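Local coordinates for protein FAD-linked sulfhydryl oxidase ERV1 (Arabidopsis thaliana, PDB 2HJ3) that catalyses FAD-dependent formation of disulfide bonds, passing electrons from thiols to oxygen, and supports import and folding of small cysteine-containing proteins in the mitochondrial intermembrane space, at residues Asn86-Asn89 with Arg90-Lys94. Sequence-based numbering, arbitrary orientation.
Sequences NTVN and RSLGK. With FAD (flavin-adenine dinucleotide), chain K; SO4 (sulfate ion), chain F; SO4 (sulfate ion), chain D.
With CG of Asn89 (chi1 -73°) and of Lys94 (chi1 -72°) each anti to its own carbonyl carbon, the two side chains cross at about a right angle and both reach the FAD. The backbone between them is a Schellman motif ending helix 74-91 of this four-helix-bundle flavoprotein: Lys94 N bonds to Asn89 O at 2.8 Å, Gly93 N to Arg90 O at 3.0 Å, and Gly93 has positive phi. Lys94 then bends at its last torsion, and NZ hydrogen-bonds FAD O1P at 2.5 Å and O1 of a sulfate ion, like the second one here probably from the crystallisation liquor. A methionine in its place would probably leave the FAD pyrophosphate without this positive charge. Asn89 ND2 donates to adenine N7A at 3.2 Å and, weakly, to Asn86 OD1, which also accepts from Phe97 N. On the apolar side, Val88 CG1 lies 4.1 Å from Leu92 CD1, and both carbons also touch the isoalloxazine. The second sulfate takes hydrogen bonds from Asn86 ND2 (2.9 Å to O3) and Arg90 NH2 (2.6 Å to O2). One turn is doubly tied at Thr87 O, which Ser91 N and, at 3.0 Å, Ser91 OG approach from opposite faces of the carbonyl plane.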
loop_
_atom_site.group_PDB
_atom_site.type_symbol
_atom_site.label_atom_id
_atom_site.label_comp_id
_atom_site.label_asym_id
_atom_site.label_seq_id
_atom_site.Cartn_x
_atom_site.Cartn_y
_atom_site.Cartn_z
ATOM N N ASN A 86 5.647 -15.842 -2.218
ATOM C CA ASN A 86 5.639 -17.307 -2.299
ATOM C C ASN A 86 5.571 -17.994 -0.937
ATOM O O ASN A 86 4.932 -19.032 -0.794
ATOM C CB ASN A 86 6.848 -17.823 -3.081
ATOM C CG ASN A 86 6.629 -17.760 -4.568
ATOM O OD1 ASN A 86 5.509 -17.928 -5.034
ATOM N ND2 ASN A 86 7.690 -17.540 -5.325
ATOM N N THR A 87 6.227 -17.420 0.064
ATOM C CA THR A 87 6.182 -18.004 1.395
ATOM C C THR A 87 4.728 -18.031 1.860
ATOM O O THR A 87 4.290 -18.984 2.503
ATOM C CB THR A 87 7.022 -17.183 2.373
ATOM O OG1 THR A 87 8.385 -17.176 1.926
ATOM C CG2 THR A 87 6.948 -17.766 3.769
ATOM N N VAL A 88 3.975 -16.983 1.527
ATOM C CA VAL A 88 2.572 -16.934 1.900
ATOM C C VAL A 88 1.822 -17.976 1.064
ATOM O O VAL A 88 1.039 -18.756 1.603
ATOM C CB VAL A 88 1.972 -15.529 1.667
ATOM C CG1 VAL A 88 0.487 -15.533 2.015
ATOM C CG2 VAL A 88 2.704 -14.501 2.531
ATOM N N ASN A 89 2.081 -18.003 -0.245
ATOM C CA ASN A 89 1.437 -18.982 -1.125
ATOM C C ASN A 89 1.633 -20.404 -0.599
ATOM O O ASN A 89 0.680 -21.175 -0.488
ATOM C CB ASN A 89 2.000 -18.912 -2.550
ATOM C CG ASN A 89 1.549 -17.674 -3.308
ATOM O OD1 ASN A 89 0.479 -17.127 -3.052
ATOM N ND2 ASN A 89 2.355 -17.248 -4.265
ATOM N N ARG A 90 2.877 -20.744 -0.277
ATOM C CA ARG A 90 3.203 -22.070 0.233
ATOM C C ARG A 90 2.450 -22.379 1.518
ATOM O O ARG A 90 1.879 -23.459 1.665
ATOM C CB ARG A 90 4.707 -22.184 0.497
ATOM C CG ARG A 90 5.208 -23.615 0.618
ATOM C CD ARG A 90 6.638 -23.653 1.134
ATOM N NE ARG A 90 7.455 -22.603 0.536
ATOM C CZ ARG A 90 7.754 -22.527 -0.756
ATOM N NH1 ARG A 90 7.310 -23.448 -1.604
ATOM N NH2 ARG A 90 8.485 -21.515 -1.203
ATOM N N SER A 91 2.442 -21.436 2.452
ATOM C CA SER A 91 1.756 -21.663 3.717
ATOM C C SER A 91 0.266 -21.917 3.534
ATOM O O SER A 91 -0.364 -22.580 4.356
ATOM C CB SER A 91 1.979 -20.477 4.661
ATOM O OG SER A 91 3.355 -20.373 5.006
ATOM N N LEU A 92 -0.285 -21.404 2.441
ATOM C CA LEU A 92 -1.705 -21.551 2.144
ATOM C C LEU A 92 -2.021 -22.659 1.147
ATOM O O LEU A 92 -3.168 -22.803 0.723
ATOM C CB LEU A 92 -2.256 -20.237 1.595
ATOM C CG LEU A 92 -2.323 -19.054 2.557
ATOM C CD1 LEU A 92 -2.876 -17.834 1.823
ATOM C CD2 LEU A 92 -3.200 -19.427 3.745
ATOM N N GLY A 93 -1.008 -23.430 0.759
ATOM C CA GLY A 93 -1.235 -24.504 -0.193
ATOM C C GLY A 93 -1.626 -24.000 -1.571
ATOM O O GLY A 93 -2.473 -24.589 -2.246
ATOM N N LYS A 94 -1.013 -22.897 -1.988
ATOM C CA LYS A 94 -1.287 -22.315 -3.297
ATOM C C LYS A 94 -0.064 -22.502 -4.186
ATOM O O LYS A 94 1.027 -22.801 -3.695
ATOM C CB LYS A 94 -1.587 -20.821 -3.165
ATOM C CG LYS A 94 -2.930 -20.473 -2.552
ATOM C CD LYS A 94 -3.062 -18.957 -2.440
ATOM C CE LYS A 94 -4.499 -18.523 -2.238
ATOM N NZ LYS A 94 -5.362 -18.873 -3.410
HETATM P PA FAD K . -2.638 -13.683 -4.532
HETATM O O1A FAD K . -1.702 -14.477 -3.687
HETATM O O2A FAD K . -3.565 -12.629 -4.021
HETATM O O5B FAD K . -2.356 -13.122 -5.961
HETATM C C5B FAD K . -2.102 -11.983 -6.763
HETATM C C4B FAD K . -2.051 -12.628 -8.131
HETATM O O4B FAD K . -0.714 -12.121 -8.385
HETATM C C3B FAD K . -2.076 -14.081 -8.685
HETATM O O3B FAD K . -3.372 -14.513 -9.102
HETATM C C2B FAD K . -0.993 -14.081 -9.672
HETATM O O2B FAD K . -1.303 -13.542 -10.920
HETATM C C1B FAD K . 0.038 -13.201 -8.953
HETATM N N9A FAD K . 1.077 -13.740 -8.128
HETATM C C8A FAD K . 1.175 -14.894 -7.312
HETATM N N7A FAD K . 2.291 -15.167 -6.705
HETATM C C5A FAD K . 3.107 -14.110 -7.089
HETATM C C6A FAD K . 4.455 -13.761 -6.867
HETATM N N6A FAD K . 5.223 -14.608 -6.152
HETATM N N1A FAD K . 4.941 -12.609 -7.474
HETATM C C2A FAD K . 4.242 -11.805 -8.314
HETATM N N3A FAD K . 2.884 -12.147 -8.489
HETATM C C4A FAD K . 2.387 -13.330 -7.871
HETATM N N1 FAD K . -3.752 -14.644 3.772
HETATM C C2 FAD K . -3.926 -15.603 4.753
HETATM O O2 FAD K . -4.909 -16.368 4.791
HETATM N N3 FAD K . -2.864 -15.602 5.641
HETATM C C4 FAD K . -1.736 -14.749 5.564
HETATM O O4 FAD K . -0.969 -14.886 6.573
HETATM C C4X FAD K . -1.614 -13.819 4.545
HETATM N N5 FAD K . -0.583 -12.822 4.437
HETATM C C5X FAD K . -0.513 -11.761 3.503
HETATM C C6 FAD K . 0.510 -10.791 3.577
HETATM C C7 FAD K . 0.507 -9.710 2.644
HETATM C C7M FAD K . 1.604 -8.648 2.816
HETATM C C8 FAD K . -0.490 -9.614 1.623
HETATM C C8M FAD K . -0.630 -8.601 0.493
HETATM C C9 FAD K . -1.500 -10.584 1.590
HETATM C C9A FAD K . -1.618 -11.653 2.514
HETATM N N10 FAD K . -2.566 -12.789 2.661
HETATM C C10 FAD K . -2.697 -13.768 3.616
HETATM C "C1'" FAD K . -3.462 -12.988 1.571
HETATM C "C2'" FAD K . -3.071 -13.871 0.431
HETATM O "O2'" FAD K . -1.616 -13.846 0.261
HETATM C "C3'" FAD K . -3.935 -13.781 -0.788
HETATM O "O3'" FAD K . -3.759 -12.496 -1.361
HETATM C "C4'" FAD K . -5.330 -14.352 -0.986
HETATM O "O4'" FAD K . -5.399 -15.675 -0.386
HETATM C "C5'" FAD K . -5.788 -14.554 -2.373
HETATM O "O5'" FAD K . -5.029 -15.455 -3.184
HETATM P P FAD K . -5.097 -15.392 -4.745
HETATM O O1P FAD K . -4.957 -16.839 -4.869
HETATM O O2P FAD K . -6.219 -14.637 -5.349
HETATM O O3P FAD K . -3.651 -14.766 -5.111
HETATM S S SO4 F . 10.521 -19.347 -3.856
HETATM O O1 SO4 F . 11.780 -19.530 -3.117
HETATM O O2 SO4 F . 9.488 -20.229 -3.287
HETATM O O3 SO4 F . 10.090 -17.940 -3.753
HETATM O O4 SO4 F . 10.730 -19.687 -5.276
HETATM S S SO4 D . -3.869 -20.967 -6.526
HETATM O O1 SO4 D . -4.885 -21.052 -5.454
HETATM O O2 SO4 D . -2.818 -21.977 -6.295
HETATM O O3 SO4 D . -4.506 -21.214 -7.835
HETATM O O4 SO4 D . -3.259 -19.623 -6.522
#